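Local structure of fatty acid amide hydrolase (Candida albicans, 6KVR) at residues K72-E77 / A111-Q116; F62-Y67 / V241-S246. The protein probably hydrolyses amides of monocarboxylic acids, fatty acid amides among them, to the carboxylate and ammonium, and belongs to the amidase signature family. All blocks are in the same frame, centred on the assembly; numbering follows the deposited sequence.

Contact 1: K72-E77 / A111-Q116; sequences KLLTPE and ATLAHQ
L73 and L113 bring the two backbones to their closest pairing, with 8.6 Å between their CA atoms, where the turn linking helices 64-70 and 76-82 passes the side of helix 100-118. At that spacing the contact belongs to side chains, and a single methyl carries it: CD1 of L113 reaches between two consecutive leucines of the turn. It lies 3.8 Å from CD2 of L74 and 4.0 Å from CB of L73, so one neighbour is met at a branch end and the other close to its backbone. CB of L113 points at the turn, and with CG anti to the carbonyl carbon (chi1 -68°) its CD1 comes up against both leucines. L74 and L113 run past one another in opposite directions. The turn is a helix-to-helix connection with a signal at each end: K72, with positive phi, closes the preceding helix in a Schellman motif, and T75 is the N-cap of the next, leaving the leucine pair between the two. Around them, L73 also packs on I48 and L74 on H109, R110 and F79, while L113 also packs on Y243 of helix 235-243.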
ATOM      1  N   LYS A  72     -19.237 -43.014 -13.721  1.00 42.67           N
ATOM      2  CA  LYS A  72     -19.910 -42.124 -14.665  1.00 40.23           C
ATOM      3  C   LYS A  72     -21.140 -41.473 -14.030  1.00 42.24           C
ATOM      4  O   LYS A  72     -22.276 -41.666 -14.471  1.00 42.05           O
ATOM      5  CB  LYS A  72     -20.283 -42.882 -15.947  1.00 43.07           C
ATOM      6  CG  LYS A  72     -19.087 -43.484 -16.693  1.00 44.73           C
ATOM      7  CD  LYS A  72     -19.517 -44.503 -17.750  1.00 48.28           C
ATOM      8  CE  LYS A  72     -18.612 -44.449 -18.976  1.00 52.79           C
ATOM      9  NZ  LYS A  72     -19.359 -44.194 -20.252  1.00 57.08           N
ATOM     10  N   LEU A  73     -20.899 -40.685 -12.971  1.00 38.49           N
ATOM     11  CA  LEU A  73     -22.026 -40.123 -12.230  1.00 35.94           C
ATOM     12  C   LEU A  73     -22.727 -39.004 -12.992  1.00 33.29           C
ATOM     13  O   LEU A  73     -23.898 -38.734 -12.723  1.00 37.80           O
ATOM     14  CB  LEU A  73     -21.569 -39.616 -10.862  1.00 38.49           C
ATOM     15  CG  LEU A  73     -20.872 -40.615  -9.935  1.00 40.62           C
ATOM     16  CD1 LEU A  73     -20.575 -39.943  -8.585  1.00 37.06           C
ATOM     17  CD2 LEU A  73     -21.700 -41.893  -9.753  1.00 36.87           C
ATOM     18  N   LEU A  74     -22.039 -38.339 -13.907  1.00 32.39           N
ATOM     19  CA  LEU A  74     -22.641 -37.376 -14.814  1.00 35.32           C
ATOM     20  C   LEU A  74     -22.792 -38.009 -16.197  1.00 40.60           C
ATOM     21  O   LEU A  74     -22.108 -38.981 -16.534  1.00 41.62           O
ATOM     22  CB  LEU A  74     -21.789 -36.103 -14.916  1.00 32.00           C
ATOM     23  CG  LEU A  74     -21.334 -35.434 -13.611  1.00 36.98           C
ATOM     24  CD1 LEU A  74     -20.200 -34.468 -13.899  1.00 34.73           C
ATOM     25  CD2 LEU A  74     -22.484 -34.725 -12.877  1.00 33.33           C
ATOM     26  N   THR A  75     -23.701 -37.444 -16.996  1.00 36.18           N
ATOM     27  CA  THR A  75     -23.861 -37.873 -18.375  1.00 39.66           C
ATOM     28  C   THR A  75     -22.635 -37.469 -19.188  1.00 40.84           C
ATOM     29  O   THR A  75     -21.824 -36.651 -18.740  1.00 40.81           O
ATOM     30  CB  THR A  75     -25.120 -37.259 -18.993  1.00 42.79           C
ATOM     31  OG1 THR A  75     -24.933 -35.846 -19.163  1.00 41.69           O
ATOM     32  CG2 THR A  75     -26.345 -37.521 -18.112  1.00 36.42           C
ATOM     33  N   PRO A  76     -22.457 -38.048 -20.381  1.00 42.35           N
ATOM     34  CA  PRO A  76     -21.362 -37.580 -21.246  1.00 41.51           C
ATOM     35  C   PRO A  76     -21.422 -36.093 -21.534  1.00 37.85           C
ATOM     36  O   PRO A  76     -20.373 -35.452 -21.680  1.00 40.91           O
ATOM     37  CB  PRO A  76     -21.549 -38.412 -22.523  1.00 41.88           C
ATOM     38  CG  PRO A  76     -22.186 -39.667 -22.051  1.00 37.54           C
ATOM     39  CD  PRO A  76     -23.071 -39.291 -20.889  1.00 34.13           C
ATOM     40  N   GLU A  77     -22.626 -35.529 -21.632  1.00 37.61           N
ATOM     41  CA  GLU A  77     -22.780 -34.104 -21.907  1.00 39.07           C
ATOM     42  C   GLU A  77     -22.308 -33.263 -20.726  1.00 37.72           C
ATOM     43  O   GLU A  77     -21.608 -32.259 -20.914  1.00 34.75           O
ATOM     44  CB  GLU A  77     -24.246 -33.788 -22.216  1.00 38.24           C
ATOM     45  CG  GLU A  77     -24.771 -34.254 -23.573  1.00 47.18           C
ATOM     46  CD  GLU A  77     -24.981 -35.768 -23.649  1.00 56.30           C
ATOM     47  OE1 GLU A  77     -25.428 -36.391 -22.647  1.00 50.38           O
ATOM     48  OE2 GLU A  77     -24.733 -36.337 -24.738  1.00 64.47           O
ATOM     49  N   ALA A 111     -21.526 -29.986  -8.402  1.00 26.69           N
ATOM     50  CA  ALA A 111     -21.277 -29.376  -7.095  1.00 27.88           C
ATOM     51  C   ALA A 111     -22.045 -30.093  -5.994  1.00 28.26           C
ATOM     52  O   ALA A 111     -21.552 -30.209  -4.864  1.00 30.41           O
ATOM     53  CB  ALA A 111     -21.635 -27.885  -7.123  1.00 26.66           C
ATOM     54  N   THR A 112     -23.255 -30.580  -6.292  1.00 26.74           N
ATOM     55  CA  THR A 112     -24.004 -31.337  -5.285  1.00 29.45           C
ATOM     56  C   THR A 112     -23.290 -32.640  -4.949  1.00 31.26           C
ATOM     57  O   THR A 112     -23.205 -33.031  -3.776  1.00 27.59           O
ATOM     58  CB  THR A 112     -25.428 -31.624  -5.777  1.00 32.25           C
ATOM     59  OG1 THR A 112     -26.051 -30.401  -6.185  1.00 32.82           O
ATOM     60  CG2 THR A 112     -26.263 -32.249  -4.677  1.00 36.78           C
ATOM     61  N   LEU A 113     -22.768 -33.324  -5.972  1.00 28.11           N
ATOM     62  CA  LEU A 113     -21.935 -34.496  -5.727  1.00 30.25           C
ATOM     63  C   LEU A 113     -20.718 -34.129  -4.881  1.00 32.19           C
ATOM     64  O   LEU A 113     -20.427 -34.791  -3.876  1.00 31.08           O
ATOM     65  CB  LEU A 113     -21.528 -35.131  -7.061  1.00 30.33           C
ATOM     66  CG  LEU A 113     -22.731 -35.747  -7.799  1.00 35.05           C
ATOM     67  CD1 LEU A 113     -22.402 -36.041  -9.262  1.00 30.15           C
ATOM     68  CD2 LEU A 113     -23.281 -36.989  -7.081  1.00 30.23           C
ATOM     69  N   ALA A 114     -20.032 -33.033  -5.237  1.00 29.00           N
ATOM     70  CA  ALA A 114     -18.886 -32.577  -4.446  1.00 31.42           C
ATOM     71  C   ALA A 114     -19.241 -32.435  -2.962  1.00 28.87           C
ATOM     72  O   ALA A 114     -18.525 -32.946  -2.087  1.00 28.13           O
ATOM     73  CB  ALA A 114     -18.359 -31.251  -5.001  1.00 27.20           C
ATOM     74  N   HIS A 115     -20.360 -31.763  -2.662  1.00 29.27           N
ATOM     75  CA  HIS A 115     -20.784 -31.602  -1.271  1.00 27.20           C
ATOM     76  C   HIS A 115     -21.079 -32.940  -0.601  1.00 27.12           C
ATOM     77  O   HIS A 115     -20.734 -33.143   0.569  1.00 25.64           O
ATOM     78  CB  HIS A 115     -22.022 -30.710  -1.176  1.00 27.12           C
ATOM     79  CG  HIS A 115     -22.482 -30.494   0.234  1.00 27.46           C
ATOM     80  ND1 HIS A 115     -21.725 -29.817   1.167  1.00 27.84           N
ATOM     81  CD2 HIS A 115     -23.594 -30.903   0.884  1.00 30.96           C
ATOM     82  CE1 HIS A 115     -22.365 -29.788   2.321  1.00 29.21           C
ATOM     83  NE2 HIS A 115     -23.502 -30.447   2.180  1.00 32.76           N
ATOM     84  N   GLN A 116     -21.752 -33.850  -1.312  1.00 28.54           N
ATOM     85  CA  GLN A 116     -22.124 -35.134  -0.716  1.00 30.15           C
ATOM     86  C   GLN A 116     -20.896 -35.930  -0.286  1.00 29.01           C
ATOM     87  O   GLN A 116     -20.933 -36.640   0.724  1.00 28.50           O
ATOM     88  CB  GLN A 116     -22.970 -35.941  -1.706  1.00 31.57           C
ATOM     89  CG  GLN A 116     -24.108 -36.686  -1.051  1.00 43.20           C
ATOM     90  CD  GLN A 116     -24.648 -37.817  -1.913  1.00 44.05           C
ATOM     91  OE1 GLN A 116     -24.567 -37.778  -3.141  1.00 43.26           O
ATOM     92  NE2 GLN A 116     -25.184 -38.840  -1.264  1.00 42.59           N
TER

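Contact 2: F62-Y67 / V241-S246; sequences FNAVDY and VGYGGS
From N63, the N-cap that starts helix 64-70, the chain runs straight into A64 and its meeting with Y243. N63 accepts from the backbone N of D66 through OD1, 2.8 Å away, in a nearly straight bond (N-H...O 166°) whose donor stands well above the amide carbonyl plane. A64, in the first turn, approaches the tyrosine ring with two atoms: its CB lies 4.1 Å and its O 4.0 Å from CE1 of Y243, the carbonyl coming in obliquely. A water donates to A64 O at 2.7 Å and is also hydrogen-bonded to Y243 OH at 2.8 Å, lying at the ring edge and in its plane. V65 follows, CG2 resting 4.1 Å from CD1 of Y243 and also near the carbonyl of G242. The ring gets there because CG of Y243 stands opposite its own backbone N (chi1 -165°), which carries the phenol across to the first turn of the other helix. At Y67 the ring edge turns to the same water. On 241-246, G244 has positive phi and makes the closure of helix 235-243. Here an Asn-capped helix start packs against a helix C-terminus closed by a Schellman motif.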
ATOM      1  N   PHE A  62     -10.976 -43.039   0.538  1.00 28.06           N
ATOM      2  CA  PHE A  62     -11.727 -43.059  -0.709  1.00 31.94           C
ATOM      3  C   PHE A  62     -11.304 -41.899  -1.611  1.00 36.69           C
ATOM      4  O   PHE A  62     -11.188 -40.759  -1.156  1.00 29.66           O
ATOM      5  CB  PHE A  62     -13.223 -42.987  -0.365  1.00 35.10           C
ATOM      6  CG  PHE A  62     -14.148 -43.223  -1.528  1.00 37.88           C
ATOM      7  CD1 PHE A  62     -14.436 -44.505  -1.954  1.00 35.72           C
ATOM      8  CD2 PHE A  62     -14.759 -42.155  -2.171  1.00 34.89           C
ATOM      9  CE1 PHE A  62     -15.307 -44.722  -3.018  1.00 39.26           C
ATOM     10  CE2 PHE A  62     -15.621 -42.364  -3.233  1.00 38.38           C
ATOM     11  CZ  PHE A  62     -15.897 -43.653  -3.658  1.00 36.18           C
ATOM     12  N   ASN A  63     -11.041 -42.199  -2.893  1.00 33.75           N
ATOM     13  CA  ASN A  63     -10.722 -41.178  -3.895  1.00 32.91           C
ATOM     14  C   ASN A  63     -12.021 -40.835  -4.615  1.00 35.85           C
ATOM     15  O   ASN A  63     -12.424 -41.536  -5.549  1.00 35.78           O
ATOM     16  CB  ASN A  63      -9.644 -41.676  -4.861  1.00 33.46           C
ATOM     17  CG  ASN A  63      -9.301 -40.663  -5.964  1.00 34.41           C
ATOM     18  OD1 ASN A  63     -10.090 -39.775  -6.299  1.00 32.28           O
ATOM     19  ND2 ASN A  63      -8.113 -40.813  -6.542  1.00 28.37           N
ATOM     20  N   ALA A  64     -12.681 -39.750  -4.184  1.00 32.44           N
ATOM     21  CA  ALA A  64     -13.980 -39.420  -4.763  1.00 31.60           C
ATOM     22  C   ALA A  64     -13.862 -38.999  -6.223  1.00 31.49           C
ATOM     23  O   ALA A  64     -14.783 -39.240  -7.008  1.00 30.51           O
ATOM     24  CB  ALA A  64     -14.672 -38.326  -3.948  1.00 29.52           C
ATOM     25  N   VAL A  65     -12.746 -38.388  -6.613  1.00 31.67           N
ATOM     26  CA  VAL A  65     -12.591 -37.963  -8.007  1.00 32.85           C
ATOM     27  C   VAL A  65     -12.535 -39.177  -8.933  1.00 35.98           C
ATOM     28  O   VAL A  65     -13.139 -39.185 -10.013  1.00 31.82           O
ATOM     29  CB  VAL A  65     -11.342 -37.075  -8.152  1.00 32.32           C
ATOM     30  CG1 VAL A  65     -11.050 -36.778  -9.628  1.00 37.54           C
ATOM     31  CG2 VAL A  65     -11.523 -35.786  -7.355  1.00 32.36           C
ATOM     32  N   ASP A  66     -11.810 -40.222  -8.524  1.00 35.50           N
ATOM     33  CA  ASP A  66     -11.757 -41.439  -9.323  1.00 39.58           C
ATOM     34  C   ASP A  66     -13.137 -42.062  -9.473  1.00 37.56           C
ATOM     35  O   ASP A  66     -13.529 -42.468 -10.574  1.00 39.74           O
ATOM     36  CB  ASP A  66     -10.797 -42.434  -8.687  1.00 41.97           C
ATOM     37  CG  ASP A  66     -10.233 -43.397  -9.691  1.00 51.16           C
ATOM     38  OD1 ASP A  66      -9.544 -42.932 -10.625  1.00 57.68           O
ATOM     39  OD2 ASP A  66     -10.517 -44.610  -9.574  1.00 55.01           O
ATOM     40  N   TYR A  67     -13.889 -42.128  -8.374  1.00 33.27           N
ATOM     41  CA  TYR A  67     -15.236 -42.695  -8.386  1.00 34.40           C
ATOM     42  C   TYR A  67     -16.172 -41.946  -9.332  1.00 38.92           C
ATOM     43  O   TYR A  67     -17.007 -42.562 -10.008  1.00 36.41           O
ATOM     44  CB  TYR A  67     -15.803 -42.675  -6.972  1.00 30.68           C
ATOM     45  CG  TYR A  67     -17.075 -43.476  -6.793  1.00 39.41           C
ATOM     46  CD1 TYR A  67     -17.058 -44.864  -6.811  1.00 33.22           C
ATOM     47  CD2 TYR A  67     -18.292 -42.836  -6.590  1.00 41.57           C
ATOM     48  CE1 TYR A  67     -18.218 -45.590  -6.630  1.00 40.16           C
ATOM     49  CE2 TYR A  67     -19.450 -43.546  -6.409  1.00 36.22           C
ATOM     50  CZ  TYR A  67     -19.411 -44.919  -6.435  1.00 43.17           C
ATOM     51  OH  TYR A  67     -20.577 -45.616  -6.264  1.00 43.72           O
ATOM     52  N   VAL A 241     -13.371 -26.896  -6.327  1.00 25.28           N
ATOM     53  CA  VAL A 241     -12.626 -26.679  -7.561  1.00 23.50           C
ATOM     54  C   VAL A 241     -11.871 -27.948  -7.946  1.00 26.03           C
ATOM     55  O   VAL A 241     -11.956 -28.410  -9.087  1.00 28.05           O
ATOM     56  CB  VAL A 241     -11.695 -25.454  -7.421  1.00 27.94           C
ATOM     57  CG1 VAL A 241     -10.798 -25.289  -8.648  1.00 25.24           C
ATOM     58  CG2 VAL A 241     -12.519 -24.183  -7.200  1.00 24.79           C
ATOM     59  N   GLY A 242     -11.164 -28.563  -6.985  1.00 26.78           N
ATOM     60  CA  GLY A 242     -10.462 -29.813  -7.266  1.00 27.75           C
ATOM     61  C   GLY A 242     -11.365 -30.919  -7.790  1.00 30.08           C
ATOM     62  O   GLY A 242     -10.942 -31.741  -8.603  1.00 28.70           O
ATOM     63  N   TYR A 243     -12.616 -30.953  -7.337  1.00 27.51           N
ATOM     64  CA  TYR A 243     -13.619 -31.882  -7.830  1.00 27.00           C
ATOM     65  C   TYR A 243     -14.242 -31.445  -9.153  1.00 30.26           C
ATOM     66  O   TYR A 243     -14.894 -32.264  -9.805  1.00 30.98           O
ATOM     67  CB  TYR A 243     -14.726 -32.037  -6.788  1.00 26.55           C
ATOM     68  CG  TYR A 243     -15.659 -33.222  -6.983  1.00 33.29           C
ATOM     69  CD1 TYR A 243     -15.337 -34.475  -6.472  1.00 32.26           C
ATOM     70  CD2 TYR A 243     -16.879 -33.080  -7.632  1.00 32.81           C
ATOM     71  CE1 TYR A 243     -16.194 -35.563  -6.628  1.00 35.16           C
ATOM     72  CE2 TYR A 243     -17.751 -34.173  -7.787  1.00 31.07           C
ATOM     73  CZ  TYR A 243     -17.401 -35.400  -7.284  1.00 33.39           C
ATOM     74  OH  TYR A 243     -18.253 -36.473  -7.440  1.00 34.24           O
ATOM     75  N   GLY A 244     -14.083 -30.184  -9.552  1.00 27.56           N
ATOM     76  CA  GLY A 244     -14.763 -29.676 -10.729  1.00 30.75           C
ATOM     77  C   GLY A 244     -16.183 -29.208 -10.493  1.00 31.52           C
ATOM     78  O   GLY A 244     -16.911 -28.969 -11.465  1.00 30.23           O
ATOM     79  N   GLY A 245     -16.599 -29.066  -9.236  1.00 25.46           N
ATOM     80  CA  GLY A 245     -17.942 -28.612  -8.924  1.00 29.15           C
ATOM     81  C   GLY A 245     -18.222 -27.167  -9.284  1.00 28.44           C
ATOM     82  O   GLY A 245     -19.385 -26.751  -9.229  1.00 30.79           O
ATOM     83  N   SER A 246     -17.198 -26.394  -9.635  1.00 25.93           N
ATOM     84  CA  SER A 246     -17.404 -25.077 -10.212  1.00 25.51           C
ATOM     85  C   SER A 246     -16.267 -24.818 -11.191  1.00 30.58           C
ATOM     86  O   SER A 246     -15.256 -25.522 -11.193  1.00 27.67           O
ATOM     87  CB  SER A 246     -17.472 -23.983  -9.130  1.00 30.34           C
ATOM     88  OG  SER A 246     -16.214 -23.806  -8.510  1.00 25.38           O
TER
HETATM   89  O   HOH W   1     -17.479 -38.983  -6.532  1.00 35.12           O

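Helix 100-118 lies between contacts 1 and 2, whose centres are 9 Å apart, on the same side of the chain's centre. It joins them directly: A114 CB lies 3.5 Å from Y243 CD2 and L113 CB 3.6 Å from Y243 OH, while R110 NE bonds to the carbonyl O of Y243. A second link is L73 CD1, 4.2 Å from Y67 CD2. Along the chain the order is 62-67, 72-77, 111-116, 241-246, so contact 1 is nested inside the loop that contact 2 closes. Contact 2 seats helix 64-70 on helix 235-243, and contact 1 sets the turn that follows it, leading into helix 76-82, on helix 100-118, away from the predicted catalytic residues.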